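Local coordinates for protein flavodoxin (PDB 6OHK) that is a flavin mononucleotide-binding electron carrier that probably serves as a low-potential electron donor to a number of redox enzymes, at residues 17-20 with 21-25; 27-30 with 31-34; 151-154 with 155-159. The protein carries 1 engineered substitution. One frame throughout, in Å; residues are numbered along the deposited sequence.

Contact 1: residues 17-20 with 21-25; sequences TTVG and IVDEI. With FMN (flavin mononucleotide), chain B.
The carboxylate of Asp23 lies broadside to the carbonyl of Val19: Val19 O sits under one face, almost directly below Asp23 CG at 3.4 Å. Val19 CG1 is on the same side but displaced beyond OD2, the two side chains running alongside one another and pointing the same way. Glu24's carboxylate is turned differently, for Gly20 O lies close to its plane, beyond the edge on the OE2 side; the closer approach is through the aliphatic part, with Glu24 CG 3.3 Å from Gly20 O. The side chain packs against Pro155 and Ile158 of helix 154-166.

Backbone bonds from Val22 N to Thr18 O, Asp23 N to Val19 O and Glu24 N to Gly20 O bind these turns, whereas Ile21 N to Thr17 O is a weak link. This is the start of helix 17-28 in a beta-alpha-beta unit of the flavodoxin fold, where, as in other flavodoxins, the phosphate-binding loop after strand 7-11 runs into the helix. Thr17 N meets FMN O3P at 2.9 Å and Thr17 OG1 reaches the same oxygen at 2.8 Å. The next residue repeats the pattern on a second oxygen, Thr18 OG1 lying 2.7 Å from FMN O1P and Thr18 N also donating to it. In Thr18 the hydroxyl stands beside the backbone N (chi1 -62°), which lets hydroxyl and amide converge on one acceptor. Threonine suits both places because its hydroxyl adds a second, uncharged donor to the one its backbone N-H supplies; the amino end of the helix probably adds a favourable field for the negatively charged phosphate. Thr18 CG2 meanwhile turns inward, 4.3 Å from Val22 CG2, where Val22 also packs on Tyr11 of strand 7-11.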
loop_
_atom_site.group_PDB
_atom_site.type_symbol
_atom_site.label_atom_id
_atom_site.label_comp_id
_atom_site.label_asym_id
_atom_site.label_seq_id
_atom_site.Cartn_x
_atom_site.Cartn_y
_atom_site.Cartn_z
ATOM N N THR A 17 -5.107 -12.606 -4.936
ATOM C CA THR A 17 -4.791 -12.571 -3.512
ATOM C C THR A 17 -5.039 -11.183 -2.951
ATOM O O THR A 17 -5.575 -11.021 -1.844
ATOM C CB THR A 17 -3.322 -12.945 -3.286
ATOM O OG1 THR A 17 -2.994 -14.141 -3.998
ATOM C CG2 THR A 17 -3.049 -13.159 -1.814
ATOM N N THR A 18 -4.645 -10.161 -3.701
ATOM C CA THR A 18 -4.785 -8.788 -3.239
ATOM C C THR A 18 -6.244 -8.430 -2.986
ATOM O O THR A 18 -6.523 -7.605 -2.097
ATOM C CB THR A 18 -4.126 -7.843 -4.249
ATOM O OG1 THR A 18 -2.739 -8.129 -4.345
ATOM C CG2 THR A 18 -4.220 -6.426 -3.788
ATOM N N VAL A 19 -7.182 -8.993 -3.742
ATOM C CA VAL A 19 -8.601 -8.704 -3.529
ATOM C C VAL A 19 -9.001 -9.065 -2.115
ATOM O O VAL A 19 -9.755 -8.331 -1.453
ATOM C CB VAL A 19 -9.466 -9.464 -4.565
ATOM C CG1 VAL A 19 -10.969 -9.338 -4.259
ATOM C CG2 VAL A 19 -9.161 -8.992 -5.967
ATOM N N GLY A 20 -8.541 -10.214 -1.637
ATOM C CA GLY A 20 -8.863 -10.618 -0.300
ATOM C C GLY A 20 -8.312 -9.666 0.729
ATOM O O GLY A 20 -8.960 -9.397 1.737
ATOM N N ILE A 21 -7.091 -9.170 0.508
ATOM C CA ILE A 21 -6.501 -8.193 1.411
ATOM C C ILE A 21 -7.335 -6.920 1.427
ATOM O O ILE A 21 -7.584 -6.341 2.486
ATOM C CB ILE A 21 -5.037 -7.910 1.006
ATOM C CG1 ILE A 21 -4.094 -9.061 1.341
ATOM C CG2 ILE A 21 -4.535 -6.599 1.571
ATOM C CD1 ILE A 21 -4.420 -9.934 2.452
ATOM N N VAL A 22 -7.776 -6.463 0.263
ATOM C CA VAL A 22 -8.612 -5.283 0.210
ATOM C C VAL A 22 -9.908 -5.515 0.961
ATOM O O VAL A 22 -10.382 -4.627 1.674
ATOM C CB VAL A 22 -8.824 -4.860 -1.250
ATOM C CG1 VAL A 22 -9.934 -3.806 -1.392
ATOM C CG2 VAL A 22 -7.511 -4.380 -1.831
ATOM N N ASP A 23 -10.499 -6.697 0.833
ATOM C CA ASP A 23 -11.704 -7.006 1.602
ATOM C C ASP A 23 -11.459 -6.925 3.100
ATOM O O ASP A 23 -12.318 -6.439 3.851
ATOM C CB ASP A 23 -12.215 -8.402 1.243
ATOM C CG ASP A 23 -12.866 -8.464 -0.122
ATOM O OD1 ASP A 23 -13.275 -7.408 -0.657
ATOM O OD2 ASP A 23 -12.985 -9.596 -0.650
ATOM N N GLU A 24 -10.298 -7.368 3.563
ATOM C CA GLU A 24 -9.967 -7.243 4.975
ATOM C C GLU A 24 -9.804 -5.788 5.387
ATOM O O GLU A 24 -10.288 -5.377 6.456
ATOM C CB GLU A 24 -8.709 -8.058 5.297
ATOM C CG GLU A 24 -8.938 -9.536 5.054
ATOM C CD GLU A 24 -7.777 -10.449 5.405
ATOM O OE1 GLU A 24 -7.600 -10.723 6.606
ATOM O OE2 GLU A 24 -7.068 -10.919 4.482
ATOM N N ILE A 25 -9.113 -4.985 4.580
ATOM C CA ILE A 25 -8.985 -3.560 4.851
ATOM C C ILE A 25 -10.359 -2.913 4.951
ATOM O O ILE A 25 -10.644 -2.154 5.886
ATOM C CB ILE A 25 -8.130 -2.888 3.757
ATOM C CG1 ILE A 25 -6.675 -3.341 3.869
ATOM C CG2 ILE A 25 -8.257 -1.369 3.832
ATOM C CD1 ILE A 25 -5.822 -2.966 2.653
HETATM N N1 FMN B . 6.810 -11.378 -4.390
HETATM C C2 FMN B . 7.783 -10.489 -3.907
HETATM O O2 FMN B . 7.806 -10.158 -2.768
HETATM N N3 FMN B . 8.775 -10.019 -4.836
HETATM C C4 FMN B . 8.851 -10.369 -6.157
HETATM O O4 FMN B . 9.735 -9.891 -6.837
HETATM C C4A FMN B . 7.867 -11.286 -6.615
HETATM N N5 FMN B . 7.897 -11.690 -7.948
HETATM C C5A FMN B . 6.925 -12.659 -8.322
HETATM C C6 FMN B . 6.997 -13.200 -9.619
HETATM C C7 FMN B . 6.063 -14.129 -10.031
HETATM C C7M FMN B . 6.208 -14.573 -11.495
HETATM C C8 FMN B . 5.116 -14.611 -9.139
HETATM C C8M FMN B . 4.088 -15.601 -9.645
HETATM C C9 FMN B . 5.047 -14.082 -7.852
HETATM C C9A FMN B . 5.961 -13.142 -7.446
HETATM N N10 FMN B . 5.875 -12.603 -6.099
HETATM C C10 FMN B . 6.870 -11.731 -5.710
HETATM C "C1'" FMN B . 4.849 -13.066 -5.167
HETATM C "C2'" FMN B . 3.479 -12.376 -5.443
HETATM O "O2'" FMN B . 3.556 -10.966 -5.335
HETATM C "C3'" FMN B . 2.463 -12.867 -4.396
HETATM O "O3'" FMN B . 2.215 -14.233 -4.663
HETATM C "C4'" FMN B . 1.144 -12.101 -4.315
HETATM O "O4'" FMN B . 0.410 -12.599 -3.202
HETATM C "C5'" FMN B . 0.301 -12.223 -5.578
HETATM O "O5'" FMN B . -0.793 -11.329 -5.452
HETATM P P FMN B . -2.013 -11.389 -6.498
HETATM O O1P FMN B . -2.949 -10.313 -5.997
HETATM O O2P FMN B . -1.532 -11.134 -7.886
HETATM O O3P FMN B . -2.631 -12.788 -6.387
#

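Contact 2: residues 27-30 with 31-34; sequences FFLK and KDDF
A chi1 of 65° places the Phe34 ring between the backbone N and carbonyl carbon, swinging the ring edge back onto Leu29. Phe34 CD2 comes 3.9 Å from Leu29 CB, while Leu29 O lies at the ring edge, in its plane. In Asp32 the carboxylate is set beside the backbone N (chi1 -58°), which carries OD2 to 3.7 Å from Leu29 CD2; the two side chains cross at about a right angle. Leucine suits its place because its apolar side chain is buried against Ile7, Ile9 and Ile162, and aspartate suits a partly exposed turn, where OD2 makes a long, weak ion pair with Lys166.

Asp32 N donates to Leu29 O over 3.0 Å, from well above the carbonyl plane. A water ties helix end to turn: it donates to Phe28 O, accepts from Lys31 N at 2.9 Å, and donates more distantly to Asp32 OD2. Lys30 and Lys31, at the exposed corner, can send their charged ends into solvent. Leu29 to Asp32 form a type I beta turn at the end of helix 17-28, the reversal by which a beta-alpha-beta crossover of the flavodoxin fold returns to its sheet at strand 34-38.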
loop_
_atom_site.group_PDB
_atom_site.type_symbol
_atom_site.label_atom_id
_atom_site.label_comp_id
_atom_site.label_asym_id
_atom_site.label_seq_id
_atom_site.Cartn_x
_atom_site.Cartn_y
_atom_site.Cartn_z
ATOM N N PHE A 27 -13.181 -4.241 5.695
ATOM C CA PHE A 27 -13.858 -4.647 6.918
ATOM C C PHE A 27 -13.367 -3.850 8.109
ATOM O O PHE A 27 -14.166 -3.402 8.946
ATOM C CB PHE A 27 -13.698 -6.147 7.144
ATOM C CG PHE A 27 -14.381 -6.600 8.391
ATOM C CD1 PHE A 27 -15.704 -6.901 8.383
ATOM C CD2 PHE A 27 -13.700 -6.646 9.567
ATOM C CE1 PHE A 27 -16.349 -7.280 9.589
ATOM C CE2 PHE A 27 -14.331 -7.004 10.754
ATOM C CZ PHE A 27 -15.645 -7.301 10.737
ATOM N N PHE A 28 -12.063 -3.650 8.238
ATOM C CA PHE A 28 -11.564 -2.845 9.346
ATOM C C PHE A 28 -11.997 -1.394 9.244
ATOM O O PHE A 28 -12.083 -0.717 10.289
ATOM C CB PHE A 28 -10.045 -2.930 9.440
ATOM C CG PHE A 28 -9.547 -4.226 9.963
ATOM C CD1 PHE A 28 -9.814 -4.605 11.279
ATOM C CD2 PHE A 28 -8.785 -5.072 9.167
ATOM C CE1 PHE A 28 -9.348 -5.817 11.766
ATOM C CE2 PHE A 28 -8.323 -6.278 9.652
ATOM C CZ PHE A 28 -8.592 -6.651 10.951
ATOM N N LEU A 29 -12.311 -0.910 8.053
ATOM C CA LEU A 29 -12.876 0.429 7.832
ATOM C C LEU A 29 -14.406 0.417 7.716
ATOM O O LEU A 29 -15.002 1.337 7.119
ATOM C CB LEU A 29 -12.330 1.014 6.542
ATOM C CG LEU A 29 -10.848 1.222 6.478
ATOM C CD1 LEU A 29 -10.442 1.602 5.074
ATOM C CD2 LEU A 29 -10.406 2.277 7.486
ATOM N N LYS A 30 -15.058 -0.594 8.297
ATOM C CA LYS A 30 -16.499 -0.779 8.096
ATOM C C LYS A 30 -17.285 0.491 8.388
ATOM O O LYS A 30 -18.257 0.795 7.689
ATOM C CB LYS A 30 -17.040 -1.868 9.034
ATOM C CG LYS A 30 -16.829 -3.312 8.627
ATOM C CD LYS A 30 -18.111 -4.119 8.669
ATOM C CE LYS A 30 -18.772 -4.189 7.307
ATOM N NZ LYS A 30 -17.908 -4.918 6.334
ATOM N N LYS A 31 -16.947 1.186 9.467
ATOM C CA LYS A 31 -17.698 2.342 9.961
ATOM C C LYS A 31 -17.182 3.682 9.441
ATOM O O LYS A 31 -17.635 4.737 9.902
ATOM C CB LYS A 31 -17.613 2.392 11.500
ATOM C CG LYS A 31 -18.142 1.167 12.233
ATOM C CD LYS A 31 -19.365 0.548 11.558
ATOM C CE LYS A 31 -20.541 1.515 11.475
ATOM N NZ LYS A 31 -21.598 1.002 10.556
ATOM N N ASP A 32 -16.212 3.663 8.557
ATOM C CA ASP A 32 -15.567 4.833 7.996
ATOM C C ASP A 32 -15.860 4.857 6.508
ATOM O O ASP A 32 -15.972 3.804 5.876
ATOM C CB ASP A 32 -14.052 4.697 8.180
ATOM C CG ASP A 32 -13.655 4.547 9.635
ATOM O OD1 ASP A 32 -14.163 5.317 10.469
ATOM O OD2 ASP A 32 -12.835 3.656 9.943
ATOM N N ASP A 33 -15.896 6.023 5.916
ATOM C CA ASP A 33 -16.166 6.147 4.493
ATOM C C ASP A 33 -14.935 5.805 3.660
ATOM O O ASP A 33 -13.840 6.296 3.923
ATOM C CB ASP A 33 -16.614 7.557 4.157
ATOM C CG ASP A 33 -18.012 7.881 4.683
ATOM O OD1 ASP A 33 -18.819 6.967 4.937
ATOM O OD2 ASP A 33 -18.304 9.082 4.828
ATOM N N PHE A 34 -15.136 4.970 2.657
ATOM C CA PHE A 34 -14.077 4.604 1.724
ATOM C C PHE A 34 -14.685 4.373 0.357
ATOM O O PHE A 34 -15.889 4.127 0.213
ATOM C CB PHE A 34 -13.261 3.390 2.194
ATOM C CG PHE A 34 -14.058 2.129 2.265
ATOM C CD1 PHE A 34 -14.290 1.377 1.126
ATOM C CD2 PHE A 34 -14.613 1.714 3.460
ATOM C CE1 PHE A 34 -15.067 0.247 1.179
ATOM C CE2 PHE A 34 -15.373 0.574 3.494
ATOM C CZ PHE A 34 -15.601 -0.137 2.353
HETATM O O HOH W 1 -14.421 0.959 10.936
HETATM O O HOH W 2 -17.729 2.042 5.588
#

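Contact 3: residues 151-154 with 155-159; sequences PNLT and PKRIG
Leu153 and Arg157 meet one turn apart at the start of helix 154-166, the C-terminal helix of the flavodoxin fold, where Arg157 N donates to Leu153 O over 3.0 Å. The next bond, Ile158 N to Thr154 O, is nearly straight at 169°. Pro155 has no N-H to give, which suits it to the first turn of a helix, where an amide needs no carbonyl four residues back; its CD lies 3.6 Å from Pro151 O. Lys156 N, also in that turn, binds a water at 3.0 Å that donates to Asn152 O.

A second water joins the side chains: it donates to Thr154 OG1 at 2.8 Å and accepts from Arg157 NH1. Glu147 OE2 is a further partner of the threonine hydroxyl and Gln150 OE1 of NH1, so each polar group has two. The guanidinium also has an apolar neighbour, Leu153 CD1, 3.6 Å above one face and offset toward its rim. Lys156 NZ forms a salt bridge with Asp160.

Threonine also offers a methyl: with OG1 beside the backbone N (chi1 -72°), Thr154 CG2 falls anti to that N and alongside Ile158, in tight contact at 3.5 Å from Ile158 CD1. That apolar side faces helix 17-28, with Thr154 on Ile21 and Glu24, and Ile158 on Phe28, while Arg157 and Ile158 also reach Leu143 and Leu145 of strand 139-145.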
loop_
_atom_site.group_PDB
_atom_site.type_symbol
_atom_site.label_atom_id
_atom_site.label_comp_id
_atom_site.label_asym_id
_atom_site.label_seq_id
_atom_site.Cartn_x
_atom_site.Cartn_y
_atom_site.Cartn_z
ATOM N N PRO A 151 0.170 -16.299 6.150
ATOM C CA PRO A 151 -1.229 -15.845 6.049
ATOM C C PRO A 151 -1.877 -15.638 7.396
ATOM O O PRO A 151 -2.775 -14.786 7.526
ATOM C CB PRO A 151 -1.905 -16.966 5.250
ATOM C CG PRO A 151 -1.056 -18.159 5.522
ATOM C CD PRO A 151 0.361 -17.655 5.593
ATOM N N ASN A 152 -1.476 -16.402 8.410
ATOM C CA ASN A 152 -2.157 -16.262 9.684
ATOM C C ASN A 152 -1.863 -14.947 10.360
ATOM O O ASN A 152 -2.614 -14.550 11.259
ATOM C CB ASN A 152 -1.790 -17.402 10.614
ATOM C CG ASN A 152 -2.333 -18.725 10.136
ATOM O OD1 ASN A 152 -3.377 -18.785 9.480
ATOM N ND2 ASN A 152 -1.628 -19.801 10.470
ATOM N N LEU A 153 -0.796 -14.274 9.961
ATOM C CA LEU A 153 -0.430 -12.991 10.530
ATOM C C LEU A 153 -1.141 -11.832 9.859
ATOM O O LEU A 153 -1.128 -10.727 10.397
ATOM C CB LEU A 153 1.079 -12.793 10.402
ATOM C CG LEU A 153 1.943 -13.839 11.101
ATOM C CD1 LEU A 153 3.416 -13.494 11.056
ATOM C CD2 LEU A 153 1.516 -14.081 12.551
ATOM N N THR A 154 -1.783 -12.057 8.734
ATOM C CA THR A 154 -2.324 -10.942 7.962
ATOM C C THR A 154 -3.400 -10.195 8.706
ATOM O O THR A 154 -3.358 -8.947 8.714
ATOM C CB THR A 154 -2.789 -11.451 6.604
ATOM O OG1 THR A 154 -1.623 -11.767 5.830
ATOM C CG2 THR A 154 -3.625 -10.404 5.872
ATOM N N PRO A 155 -4.395 -10.843 9.312
ATOM C CA PRO A 155 -5.454 -10.040 9.952
ATOM C C PRO A 155 -4.942 -9.085 11.009
ATOM O O PRO A 155 -5.366 -7.914 11.038
ATOM C CB PRO A 155 -6.398 -11.102 10.531
ATOM C CG PRO A 155 -6.197 -12.278 9.636
ATOM C CD PRO A 155 -4.751 -12.269 9.234
ATOM N N LYS A 156 -4.069 -9.525 11.913
ATOM C CA LYS A 156 -3.539 -8.619 12.925
ATOM C C LYS A 156 -2.640 -7.563 12.302
ATOM O O LYS A 156 -2.646 -6.389 12.719
ATOM C CB LYS A 156 -2.786 -9.392 14.008
ATOM C CG LYS A 156 -2.094 -8.505 15.031
ATOM C CD LYS A 156 -1.455 -9.329 16.135
ATOM C CE LYS A 156 -1.585 -8.640 17.483
ATOM N NZ LYS A 156 -0.957 -7.293 17.497
ATOM N N ARG A 157 -1.857 -7.951 11.292
ATOM C CA ARG A 157 -1.009 -6.958 10.639
ATOM C C ARG A 157 -1.847 -5.840 10.052
ATOM O O ARG A 157 -1.541 -4.652 10.250
ATOM C CB ARG A 157 -0.143 -7.595 9.563
ATOM C CG ARG A 157 1.054 -8.348 10.106
ATOM C CD ARG A 157 1.813 -9.091 9.042
ATOM N NE ARG A 157 3.085 -9.580 9.555
ATOM C CZ ARG A 157 3.867 -10.435 8.908
ATOM N NH1 ARG A 157 3.486 -10.984 7.772
ATOM N NH2 ARG A 157 5.045 -10.737 9.415
ATOM N N ILE A 158 -2.916 -6.188 9.359
ATOM C CA ILE A 158 -3.783 -5.172 8.767
ATOM C C ILE A 158 -4.491 -4.368 9.850
ATOM O O ILE A 158 -4.538 -3.138 9.783
ATOM C CB ILE A 158 -4.783 -5.811 7.791
ATOM C CG1 ILE A 158 -4.065 -6.428 6.592
ATOM C CG2 ILE A 158 -5.817 -4.776 7.342
ATOM C CD1 ILE A 158 -4.975 -7.186 5.666
ATOM N N GLY A 159 -5.110 -5.041 10.824
ATOM C CA GLY A 159 -5.874 -4.308 11.832
ATOM C C GLY A 159 -5.018 -3.325 12.596
ATOM O O GLY A 159 -5.422 -2.185 12.833
HETATM O O HOH W 3 -3.407 -12.374 12.660
HETATM O O HOH W 4 1.131 -11.697 6.173
#

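Along the chain the contacts follow in series, contacts 1 and 2 adjoining on helix 17-28 and contact 3 coming much later, at the start of helix 154-166. The centres of contacts 1 and 2 are about 13 Å apart, those of 1 and 3 about 11 Å, and those of 2 and 3 about 17 Å. Helix 17-28 begins at the phosphate of the cofactor in contact 1 and ends in the turn of contact 2. Contacts 1 and 2 both pack against the helix of contact 3, the ring of Phe28 also meeting the backbone of Pro155 and Gly159. The phosphate-binding helix is thus backed by a second helix on the central sheet.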